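Local coordinates for protein DyP2 (Amycolatopsis sp. ATCC 39116, PDB 4G2C) that probably oxidises dyes and lignin-related compounds as a multifunctional haem peroxidase of the dye-decolorizing family that also carries a bound manganese ion, at residues L204-A207 against N208-I212; D337-L341 against G342-P346; D232-R235 against D236-G240; P365-E368 against R369-L372. One frame throughout, in Å; residues are numbered along the deposited sequence.

Contact 1 (L204-A207 against N208-I212); sequences LANA and NGDGI
Leu204 and Ala205 run antiparallel to Gly211 and Ile212, and the chain reverses between them through a type I beta turn from Asn206 to Gly209. The result is a short beta hairpin at the outer side of an antiparallel sheet. Ile212 N donates to Leu204 O at 2.9 Å. Asn206 N donates to Asp210 O, also at 2.9 Å. The turn closes with Gly209 N on Asn206 O at 2.8 Å. Gly209 has positive phi, 88°, and a side chain there would run into the carbonyl oxygen of Asn208. Ala205 and Gly211 form a non-hydrogen-bonded pair, where the strands come close, 4.2 Å between Ala205 CA and Gly211 CA.

The side chain of Asn206 fills the inside of the turn. Its CG sits between the backbone N and the carbonyl carbon, chi1 68°, which swings the amide back over the chain. Asn206 OD1 then takes Asp210 N at 3.1 Å, from above the amide plane, and a weaker, bent bond from Asn208 N. The amide of Asn206 and the carboxylate of Asp210 lie side by side with their planes 70° apart. On the same face, Leu204 and Ile212 cross at about a right angle, Leu204 CB on Ile212 CG1 at 3.5 Å. Ile212 is buried, nears the Asn206 amide through CG2 and packs on Asn388. A water joins Leu204 N to Ile212 O. At the turn's end, Asn208 ND2 gives a nearly straight bond of 2.7 Å to Asp210 OD2, in the amide plane but above the carboxylate plane.

Contact 2 (D337-L341 against G342-P346); sequences DSDKL and GQKCP. With ACT (acetate ion), chain K.
Asp339 lays its carboxylate against the backbone of Lys344 and Cys345, with OD2 also 3.4 Å from Lys344 CB. The motif is a type I beta turn, Asp339 to Gly342, in the long loop between helices 303-309 and 350-354. Gly342 N closes it on Asp339 O, and Asp339 O also receives Arg352. The side chain then ties the turn to the chain that follows. With CG anti to the backbone N, chi1 -164°, the carboxylate reaches over to Lys344 and Cys345. Asp339 OD2 uses its syn lone pair for Cys345 N at 2.9 Å. Asp339 OD1 takes Lys344 N at 3.1 Å, on its syn side but 25° out of plane. Thr319 OG1 bonds to OD2 as well, so both oxygens of this buried acid are engaged. An asparagine here is likely to leave one of the two backbone N-H groups facing another N-H, and the loop after the turn would be held less firmly.

Lys344 crosses the carboxylate and bends at chi3, -108°, which brings NZ to Ser338 O at 2.8 Å. Lys344 NZ stays 5.4 Å from Asp339 OD1, so the two charges do not pair directly. Leu341 and Gln343 lie side by side, Leu341 CB 3.9 Å from Gln343 CG. An acetate, probably from the crystallisation liquor, accepts from Lys340 N and Leu341 N. One water links three groups: it donates to Asp339 OD1 at 2.7 Å and to the acetate OXT, and accepts from Gln343 N.

Contact 3 (D232-R235 against D236-G240); sequences DAER and DTTDG. With ACT (acetate ion), chain N; ACT (acetate ion), chain G.
Ala233 O receives two donors from Thr237. Thr237 N is at 2.9 Å and Thr237 OG1 at 2.8 Å, and they come from opposite faces of the carbonyl plane. The hydroxyl folds back because it lies between the backbone N and the carbonyl carbon, chi1 76°. Asp236 N makes the preceding helical bond to Asp232 O. Thr238 OG1 also turns back on the helix, towards Glu234 O. The modelled separation is very short, so its exact length is doubtful. Thr238 N gives Glu234 O a weak bond. The same OG1 accepts from Gly240 N at 3.2 Å.

The side chain of Glu234 crosses that of Thr238, with Glu234 OE1 3.8 Å from Thr238 CG2. A water lies within hydrogen-bonding distance of Glu234 OE2, Thr238 OG1 and Asp239 OD1, more acceptors than its two protons can serve at once. Beyond it, Arg221 makes a salt bridge with Glu234 OE2, while Asp239 bonds to the backbone of Asn332 and Asp333.

On another side of the helix, Arg235 NH2 bridges to Asp232 OD1 at 2.7 Å. Arg235 NE gives a straight bond, 165°, to an acetate OXT at 2.7 Å. That acetate, probably from the crystallisation liquor, also lies against the carboxylate of Asp236.

These bonds mark the C-terminal end of helix 228-237. Thr238 is the first residue to leave helical angles, and its OG1 with Gly240 N forms an ST turn that leads the chain away.

Contact 4 (P365-E368 against R369-L372); sequences PEEE and RKHL. With ACT (acetate ion), chain B.
Pro365 O accepts from Arg369 N at 3.2 Å, the one i to i+4 backbone bond across this short helical piece. Glu366 follows, and its carbonyl oxygen lies near the aliphatic parts of Arg369 and Lys370. Glu367 O takes Lys370 N at 3.1 Å, from well above the carbonyl plane. This i to i+3 bond marks the change to the 3-10 segment 369-371.

Glu367 also carries the salt bridge. Its chain bends at chi2, -62°, and lies alongside the extended chain of Lys370, both pointing the same way. Lys370 NZ meets Glu367 OE2 on its syn side at 3.1 Å, and Glu367 OE1 more weakly at 3.4 Å. With an alanine here, the Lys370 ammonium would probably lose this carboxylate and be freer to swing.

Glu368 O lies at the edge of the His371 ring, 3.1 Å from His371 CD2, and takes a weak bond from His371 N. The carboxylate of Glu368 turns to Gly358 N and Gly360 N instead. His371 ND1 bonds to Asn414 O, and its ring stacks on Phe418. Arg369 reaches Asp245 O and Ser247 O through NH2, and Trp244 through a cation-pi contact. Two weak bonds to an acetate come from its NE and NH2.

The polar contacts differ: the Glu367 and Lys370 charges probably offset each other within the turn, whereas Glu368, Arg369 and His371 direct side-chain polar atoms to neighbouring loops.

Along the chain the order is contact 1, contact 3, contact 2, contact 4. All four are local turns or helix ends, and none touches another. Contact 1 ends the antiparallel sheet that includes strand 193-205. Contact 3 closes helix 228-237, the next helix after strand 211-212; its centre is about 20 Å from that of contact 1. Contact 2 sits in the loop between helices 303-309 and 350-354. Contact 4 leads from helix 365-368 towards strand 374-380 of the second sheet. Contacts 2 and 4 come closest, about 7 Å between nearest atoms. Each has a side chain about 8 to 10 Å from the haem, so all four lie near the cofactor without these side chains touching it.

Contact 1 (L204-A207 against N208-I212)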
loop_
_atom_site.group_PDB
_atom_site.type_symbol
_atom_site.label_atom_id
_atom_site.label_comp_id
_atom_site.label_asym_id
_atom_site.label_seq_id
_atom_site.Cartn_x
_atom_site.Cartn_y
_atom_site.Cartn_z
ATOM N N LEU A 204 3.867 8.587 10.400
ATOM C CA LEU A 204 4.367 8.259 11.735
ATOM C C LEU A 204 5.720 7.568 11.658
ATOM O O LEU A 204 5.965 6.750 10.772
ATOM C CB LEU A 204 3.419 7.298 12.449
ATOM C CG LEU A 204 1.929 7.584 12.603
ATOM C CD1 LEU A 204 1.253 6.343 13.207
ATOM C CD2 LEU A 204 1.713 8.808 13.474
ATOM N N ALA A 205 6.589 7.868 12.606
ATOM C CA ALA A 205 7.893 7.218 12.663
ATOM C C ALA A 205 8.215 6.755 14.082
ATOM O O ALA A 205 7.724 7.331 15.057
ATOM C CB ALA A 205 8.990 8.168 12.153
ATOM N N ASN A 206 9.034 5.714 14.195
ATOM C CA ASN A 206 9.562 5.320 15.500
ATOM C C ASN A 206 10.948 5.940 15.783
ATOM O O ASN A 206 11.498 6.696 14.957
ATOM C CB ASN A 206 9.554 3.783 15.694
ATOM C CG ASN A 206 10.537 3.053 14.781
ATOM O OD1 ASN A 206 11.432 3.657 14.186
ATOM N ND2 ASN A 206 10.357 1.744 14.658
ATOM N N ALA A 207 11.491 5.630 16.957
ATOM C CA ALA A 207 12.755 6.225 17.410
ATOM C C ALA A 207 13.923 5.856 16.496
ATOM O O ALA A 207 14.931 6.562 16.439
ATOM C CB ALA A 207 13.048 5.809 18.861
ATOM N N ASN A 208 13.778 4.745 15.777
ATOM C CA ASN A 208 14.791 4.317 14.819
ATOM C C ASN A 208 14.690 5.070 13.491
ATOM O O ASN A 208 15.557 4.927 12.616
ATOM C CB ASN A 208 14.685 2.806 14.586
ATOM C CG ASN A 208 15.934 2.220 13.949
ATOM O OD1 ASN A 208 17.017 2.280 14.535
ATOM N ND2 ASN A 208 15.785 1.632 12.749
ATOM N N GLY A 209 13.636 5.873 13.345
ATOM C CA GLY A 209 13.411 6.623 12.121
ATOM C C GLY A 209 12.616 5.876 11.055
ATOM O O GLY A 209 12.448 6.374 9.942
ATOM N N ASP A 210 12.129 4.681 11.382
ATOM C CA ASP A 210 11.322 3.900 10.438
ATOM C C ASP A 210 9.850 4.277 10.515
ATOM O O ASP A 210 9.301 4.403 11.609
ATOM C CB ASP A 210 11.443 2.406 10.740
ATOM C CG ASP A 210 12.858 1.884 10.568
ATOM O OD1 ASP A 210 13.411 2.056 9.456
ATOM O OD2 ASP A 210 13.407 1.300 11.540
ATOM N N GLY A 211 9.203 4.405 9.359
ATOM C CA GLY A 211 7.773 4.674 9.318
ATOM C C GLY A 211 6.940 3.550 9.910
ATOM O O GLY A 211 7.241 2.380 9.703
ATOM N N ILE A 212 5.885 3.892 10.637
ATOM C CA ILE A 212 5.027 2.870 11.251
ATOM C C ILE A 212 3.550 3.128 11.014
ATOM O O ILE A 212 3.161 4.239 10.653
ATOM C CB ILE A 212 5.213 2.821 12.762
ATOM C CG1 ILE A 212 4.810 4.174 13.376
ATOM C CG2 ILE A 212 6.645 2.427 13.101
ATOM C CD1 ILE A 212 4.865 4.204 14.912
HETATM O O HOH W 1 3.121 6.291 8.886
#

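Contact 2 (D337-L341 against G342-P346)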
loop_
_atom_site.group_PDB
_atom_site.type_symbol
_atom_site.label_atom_id
_atom_site.label_comp_id
_atom_site.label_asym_id
_atom_site.label_seq_id
_atom_site.Cartn_x
_atom_site.Cartn_y
_atom_site.Cartn_z
ATOM N N ASP A 337 11.406 -20.568 3.395
ATOM C CA ASP A 337 11.851 -21.892 2.965
ATOM C C ASP A 337 12.431 -22.722 4.115
ATOM O O ASP A 337 12.522 -23.937 4.010
ATOM C CB ASP A 337 12.857 -21.780 1.805
ATOM C CG ASP A 337 12.191 -21.411 0.485
ATOM O OD1 ASP A 337 10.941 -21.422 0.415
ATOM O OD2 ASP A 337 12.913 -21.109 -0.484
ATOM N N SER A 338 12.833 -22.059 5.197
ATOM C CA SER A 338 13.227 -22.743 6.430
ATOM C C SER A 338 12.160 -22.628 7.499
ATOM O O SER A 338 12.468 -22.713 8.693
ATOM C CB SER A 338 14.527 -22.168 6.989
ATOM O OG SER A 338 15.622 -22.453 6.146
ATOM N N ASP A 339 10.910 -22.456 7.070
ATOM C CA ASP A 339 9.782 -22.219 7.973
ATOM C C ASP A 339 8.514 -22.801 7.318
ATOM O O ASP A 339 7.411 -22.285 7.479
ATOM C CB ASP A 339 9.634 -20.705 8.190
ATOM C CG ASP A 339 8.750 -20.337 9.389
ATOM O OD1 ASP A 339 8.269 -21.224 10.127
ATOM O OD2 ASP A 339 8.560 -19.121 9.608
ATOM N N LYS A 340 8.685 -23.879 6.567
ATOM C CA LYS A 340 7.589 -24.482 5.801
ATOM C C LYS A 340 6.464 -25.035 6.680
ATOM O O LYS A 340 5.354 -25.259 6.206
ATOM C CB LYS A 340 8.132 -25.575 4.868
ATOM C CG LYS A 340 9.028 -25.044 3.742
ATOM C CD LYS A 340 9.421 -26.158 2.780
ATOM C CE LYS A 340 10.225 -25.631 1.589
ATOM N NZ LYS A 340 11.700 -25.814 1.770
ATOM N N LEU A 341 6.753 -25.240 7.961
ATOM C CA LEU A 341 5.764 -25.736 8.913
ATOM C C LEU A 341 5.093 -24.602 9.693
ATOM O O LEU A 341 4.178 -24.841 10.489
ATOM C CB LEU A 341 6.428 -26.708 9.891
ATOM C CG LEU A 341 6.927 -28.042 9.318
ATOM C CD1 LEU A 341 7.865 -28.750 10.290
ATOM C CD2 LEU A 341 5.738 -28.922 9.012
ATOM N N GLY A 342 5.565 -23.374 9.482
ATOM C CA GLY A 342 4.979 -22.218 10.140
ATOM C C GLY A 342 5.186 -22.171 11.645
ATOM O O GLY A 342 4.416 -21.541 12.364
ATOM N N GLN A 343 6.244 -22.812 12.127
ATOM C CA GLN A 343 6.520 -22.848 13.573
ATOM C C GLN A 343 7.292 -21.631 14.090
ATOM O O GLN A 343 7.462 -21.457 15.291
ATOM C CB GLN A 343 7.237 -24.140 13.943
ATOM C CG GLN A 343 6.454 -25.394 13.563
ATOM C CD GLN A 343 7.210 -26.683 13.894
ATOM O OE1 GLN A 343 8.418 -26.668 14.188
ATOM N NE2 GLN A 343 6.497 -27.805 13.856
ATOM N N LYS A 344 7.753 -20.795 13.173
ATOM C CA LYS A 344 8.355 -19.530 13.543
ATOM C C LYS A 344 7.348 -18.422 13.217
ATOM O O LYS A 344 6.755 -17.823 14.120
ATOM C CB LYS A 344 9.682 -19.333 12.800
ATOM C CG LYS A 344 10.708 -20.409 13.167
ATOM C CD LYS A 344 12.024 -20.256 12.432
ATOM C CE LYS A 344 12.199 -21.347 11.371
ATOM N NZ LYS A 344 13.586 -21.411 10.845
ATOM N N CYS A 345 7.156 -18.162 11.929
ATOM C CA CYS A 345 6.094 -17.272 11.471
ATOM C C CYS A 345 4.895 -18.107 11.046
ATOM O O CYS A 345 5.005 -18.947 10.145
ATOM C CB CYS A 345 6.552 -16.413 10.296
ATOM S SG CYS A 345 5.278 -15.225 9.752
ATOM N N PRO A 346 3.741 -17.881 11.694
ATOM C CA PRO A 346 2.517 -18.640 11.413
ATOM C C PRO A 346 2.062 -18.396 9.975
ATOM O O PRO A 346 2.298 -17.311 9.452
ATOM C CB PRO A 346 1.492 -18.044 12.395
ATOM C CG PRO A 346 2.304 -17.223 13.388
ATOM C CD PRO A 346 3.508 -16.776 12.640
HETATM C C ACT K . 10.713 -25.968 8.281
HETATM O O ACT K . 11.061 -25.769 7.087
HETATM O OXT ACT K . 9.634 -25.468 8.699
HETATM C CH3 ACT K . 11.554 -26.779 9.205
HETATM O O HOH W 2 8.726 -23.761 10.806
#

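Contact 3 (D232-R235 against D236-G240)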
loop_
_atom_site.group_PDB
_atom_site.type_symbol
_atom_site.label_atom_id
_atom_site.label_comp_id
_atom_site.label_asym_id
_atom_site.label_seq_id
_atom_site.Cartn_x
_atom_site.Cartn_y
_atom_site.Cartn_z
ATOM N N ASP A 232 20.129 -2.222 -6.674
ATOM C CA ASP A 232 21.519 -2.078 -6.235
ATOM C C ASP A 232 21.581 -1.487 -4.832
ATOM O O ASP A 232 22.361 -1.936 -3.989
ATOM C CB ASP A 232 22.325 -1.200 -7.201
ATOM C CG ASP A 232 22.476 -1.827 -8.567
ATOM O OD1 ASP A 232 22.202 -3.043 -8.694
ATOM O OD2 ASP A 232 22.879 -1.111 -9.509
ATOM N N ALA A 233 20.765 -0.465 -4.595
ATOM C CA ALA A 233 20.743 0.212 -3.307
ATOM C C ALA A 233 20.347 -0.759 -2.200
ATOM O O ALA A 233 20.947 -0.768 -1.125
ATOM C CB ALA A 233 19.783 1.424 -3.342
ATOM N N GLU A 234 19.329 -1.563 -2.481
ATOM C CA GLU A 234 18.827 -2.550 -1.547
ATOM C C GLU A 234 19.930 -3.545 -1.205
ATOM O O GLU A 234 20.114 -3.890 -0.038
ATOM C CB GLU A 234 17.613 -3.265 -2.144
ATOM C CG GLU A 234 16.859 -4.184 -1.185
ATOM C CD GLU A 234 15.981 -3.427 -0.179
ATOM O OE1 GLU A 234 15.960 -2.177 -0.205
ATOM O OE2 GLU A 234 15.303 -4.085 0.643
ATOM N N ARG A 235 20.664 -3.984 -2.230
ATOM C CA ARG A 235 21.769 -4.927 -2.060
ATOM C C ARG A 235 22.907 -4.300 -1.263
ATOM O O ARG A 235 23.412 -4.909 -0.317
ATOM C CB ARG A 235 22.285 -5.428 -3.423
ATOM C CG ARG A 235 23.597 -6.255 -3.364
ATOM C CD ARG A 235 23.885 -6.943 -4.710
ATOM N NE ARG A 235 23.432 -6.097 -5.810
ATOM C CZ ARG A 235 22.585 -6.464 -6.769
ATOM N NH1 ARG A 235 22.092 -7.697 -6.802
ATOM N NH2 ARG A 235 22.244 -5.588 -7.706
ATOM N N ASP A 236 23.298 -3.078 -1.628
ATOM C CA ASP A 236 24.467 -2.450 -1.021
ATOM C C ASP A 236 24.243 -1.967 0.407
ATOM O O ASP A 236 25.191 -1.938 1.204
ATOM C CB ASP A 236 24.973 -1.276 -1.860
ATOM C CG ASP A 236 25.268 -1.660 -3.305
ATOM O OD1 ASP A 236 25.269 -2.862 -3.626
ATOM O OD2 ASP A 236 25.499 -0.746 -4.128
ATOM N N THR A 237 23.013 -1.574 0.737
ATOM C CA THR A 237 22.786 -0.833 1.992
ATOM C C THR A 237 21.775 -1.434 2.963
ATOM O O THR A 237 21.442 -0.810 3.973
ATOM C CB THR A 237 22.374 0.651 1.732
ATOM O OG1 THR A 237 21.000 0.703 1.312
ATOM C CG2 THR A 237 23.270 1.291 0.667
ATOM N N THR A 238 21.278 -2.633 2.676
ATOM C CA THR A 238 20.412 -3.311 3.636
ATOM C C THR A 238 21.016 -4.668 3.970
ATOM O O THR A 238 22.178 -4.902 3.676
ATOM C CB THR A 238 18.967 -3.491 3.107
ATOM O OG1 THR A 238 18.965 -4.403 2.000
ATOM C CG2 THR A 238 18.375 -2.151 2.669
ATOM N N ASP A 239 20.232 -5.562 4.573
ATOM C CA ASP A 239 20.741 -6.899 4.854
ATOM C C ASP A 239 21.122 -7.612 3.547
ATOM O O ASP A 239 22.037 -8.423 3.524
ATOM C CB ASP A 239 19.800 -7.726 5.757
ATOM C CG ASP A 239 18.355 -7.779 5.250
ATOM O OD1 ASP A 239 17.895 -6.794 4.629
ATOM O OD2 ASP A 239 17.670 -8.806 5.497
ATOM N N GLY A 240 20.449 -7.257 2.455
ATOM C CA GLY A 240 20.824 -7.731 1.131
ATOM C C GLY A 240 19.651 -8.221 0.303
ATOM O O GLY A 240 18.485 -7.997 0.653
HETATM C C ACT N . 25.647 -3.273 -6.906
HETATM O O ACT N . 26.426 -2.444 -6.374
HETATM O OXT ACT N . 24.715 -3.716 -6.191
HETATM C CH3 ACT N . 25.814 -3.716 -8.334
HETATM C C ACT G . 19.196 -9.619 -7.422
HETATM O O ACT G . 20.442 -9.616 -7.224
HETATM O OXT ACT G . 18.765 -9.064 -8.479
HETATM C CH3 ACT G . 18.273 -10.254 -6.424
HETATM O O HOH W 3 16.547 -5.954 2.321
#

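Contact 4 (P365-E368 against R369-L372)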
loop_
_atom_site.group_PDB
_atom_site.type_symbol
_atom_site.label_atom_id
_atom_site.label_comp_id
_atom_site.label_asym_id
_atom_site.label_seq_id
_atom_site.Cartn_x
_atom_site.Cartn_y
_atom_site.Cartn_z
ATOM N N PRO A 365 6.438 -20.302 -7.681
ATOM C CA PRO A 365 6.927 -19.047 -7.102
ATOM C C PRO A 365 6.971 -17.908 -8.118
ATOM O O PRO A 365 6.661 -16.776 -7.754
ATOM C CB PRO A 365 8.333 -19.416 -6.617
ATOM C CG PRO A 365 8.204 -20.873 -6.230
ATOM C CD PRO A 365 7.238 -21.467 -7.249
ATOM N N GLU A 366 7.335 -18.210 -9.363
ATOM C CA GLU A 366 7.472 -17.194 -10.398
ATOM C C GLU A 366 6.132 -16.579 -10.745
ATOM O O GLU A 366 6.079 -15.436 -11.189
ATOM C CB GLU A 366 8.094 -17.773 -11.679
ATOM C CG GLU A 366 9.342 -18.620 -11.457
ATOM C CD GLU A 366 9.030 -20.110 -11.370
ATOM O OE1 GLU A 366 8.800 -20.730 -12.439
ATOM O OE2 GLU A 366 9.013 -20.653 -10.237
ATOM N N GLU A 367 5.056 -17.342 -10.587
ATOM C CA GLU A 367 3.713 -16.805 -10.841
ATOM C C GLU A 367 3.121 -16.164 -9.582
ATOM O O GLU A 367 2.385 -15.185 -9.657
ATOM C CB GLU A 367 2.782 -17.901 -11.352
ATOM C CG GLU A 367 3.206 -18.492 -12.692
ATOM C CD GLU A 367 3.210 -17.450 -13.794
ATOM O OE1 GLU A 367 2.180 -16.763 -13.965
ATOM O OE2 GLU A 367 4.246 -17.315 -14.480
ATOM N N GLU A 368 3.457 -16.727 -8.426
ATOM C CA GLU A 368 2.944 -16.239 -7.158
ATOM C C GLU A 368 3.299 -14.774 -6.978
ATOM O O GLU A 368 2.459 -13.982 -6.552
ATOM C CB GLU A 368 3.499 -17.052 -5.987
ATOM C CG GLU A 368 2.805 -16.771 -4.656
ATOM C CD GLU A 368 3.589 -17.323 -3.481
ATOM O OE1 GLU A 368 3.416 -18.520 -3.161
ATOM O OE2 GLU A 368 4.399 -16.566 -2.889
ATOM N N ARG A 369 4.536 -14.411 -7.321
ATOM C CA ARG A 369 5.007 -13.052 -7.068
ATOM C C ARG A 369 4.411 -12.002 -8.021
ATOM O O ARG A 369 4.613 -10.807 -7.835
ATOM C CB ARG A 369 6.544 -12.984 -7.055
ATOM C CG ARG A 369 7.199 -13.037 -8.437
ATOM C CD ARG A 369 8.722 -13.238 -8.303
ATOM N NE ARG A 369 9.416 -11.982 -8.035
ATOM C CZ ARG A 369 10.350 -11.799 -7.101
ATOM N NH1 ARG A 369 10.742 -12.795 -6.313
ATOM N NH2 ARG A 369 10.903 -10.606 -6.966
ATOM N N LYS A 370 3.666 -12.437 -9.029
ATOM C CA LYS A 370 3.097 -11.470 -9.962
ATOM C C LYS A 370 1.944 -10.710 -9.324
ATOM O O LYS A 370 1.560 -9.663 -9.819
ATOM C CB LYS A 370 2.656 -12.129 -11.265
ATOM C CG LYS A 370 3.822 -12.636 -12.112
ATOM C CD LYS A 370 3.340 -13.296 -13.395
ATOM C CE LYS A 370 4.512 -13.840 -14.212
ATOM N NZ LYS A 370 4.050 -14.378 -15.519
ATOM N N HIS A 371 1.420 -11.232 -8.210
ATOM C CA HIS A 371 0.309 -10.588 -7.506
ATOM C C HIS A 371 0.758 -9.451 -6.572
ATOM O O HIS A 371 -0.071 -8.672 -6.084
ATOM C CB HIS A 371 -0.465 -11.639 -6.714
ATOM C CG HIS A 371 -0.904 -12.810 -7.533
ATOM N ND1 HIS A 371 -1.951 -12.741 -8.426
ATOM C CD2 HIS A 371 -0.446 -14.084 -7.585
ATOM C CE1 HIS A 371 -2.118 -13.924 -8.997
ATOM N NE2 HIS A 371 -1.216 -14.753 -8.505
ATOM N N LEU A 372 2.068 -9.378 -6.323
ATOM C CA LEU A 372 2.661 -8.368 -5.453
ATOM C C LEU A 372 2.545 -6.987 -6.082
ATOM O O LEU A 372 2.476 -6.854 -7.303
ATOM C CB LEU A 372 4.130 -8.690 -5.162
ATOM C CG LEU A 372 4.383 -10.040 -4.477
ATOM C CD1 LEU A 372 5.870 -10.225 -4.121
ATOM C CD2 LEU A 372 3.527 -10.156 -3.247
HETATM C C ACT B . 7.932 -8.269 -6.948
HETATM O O ACT B . 8.740 -8.049 -6.006
HETATM O OXT ACT B . 8.204 -9.170 -7.804
HETATM C CH3 ACT B . 6.672 -7.459 -7.029
#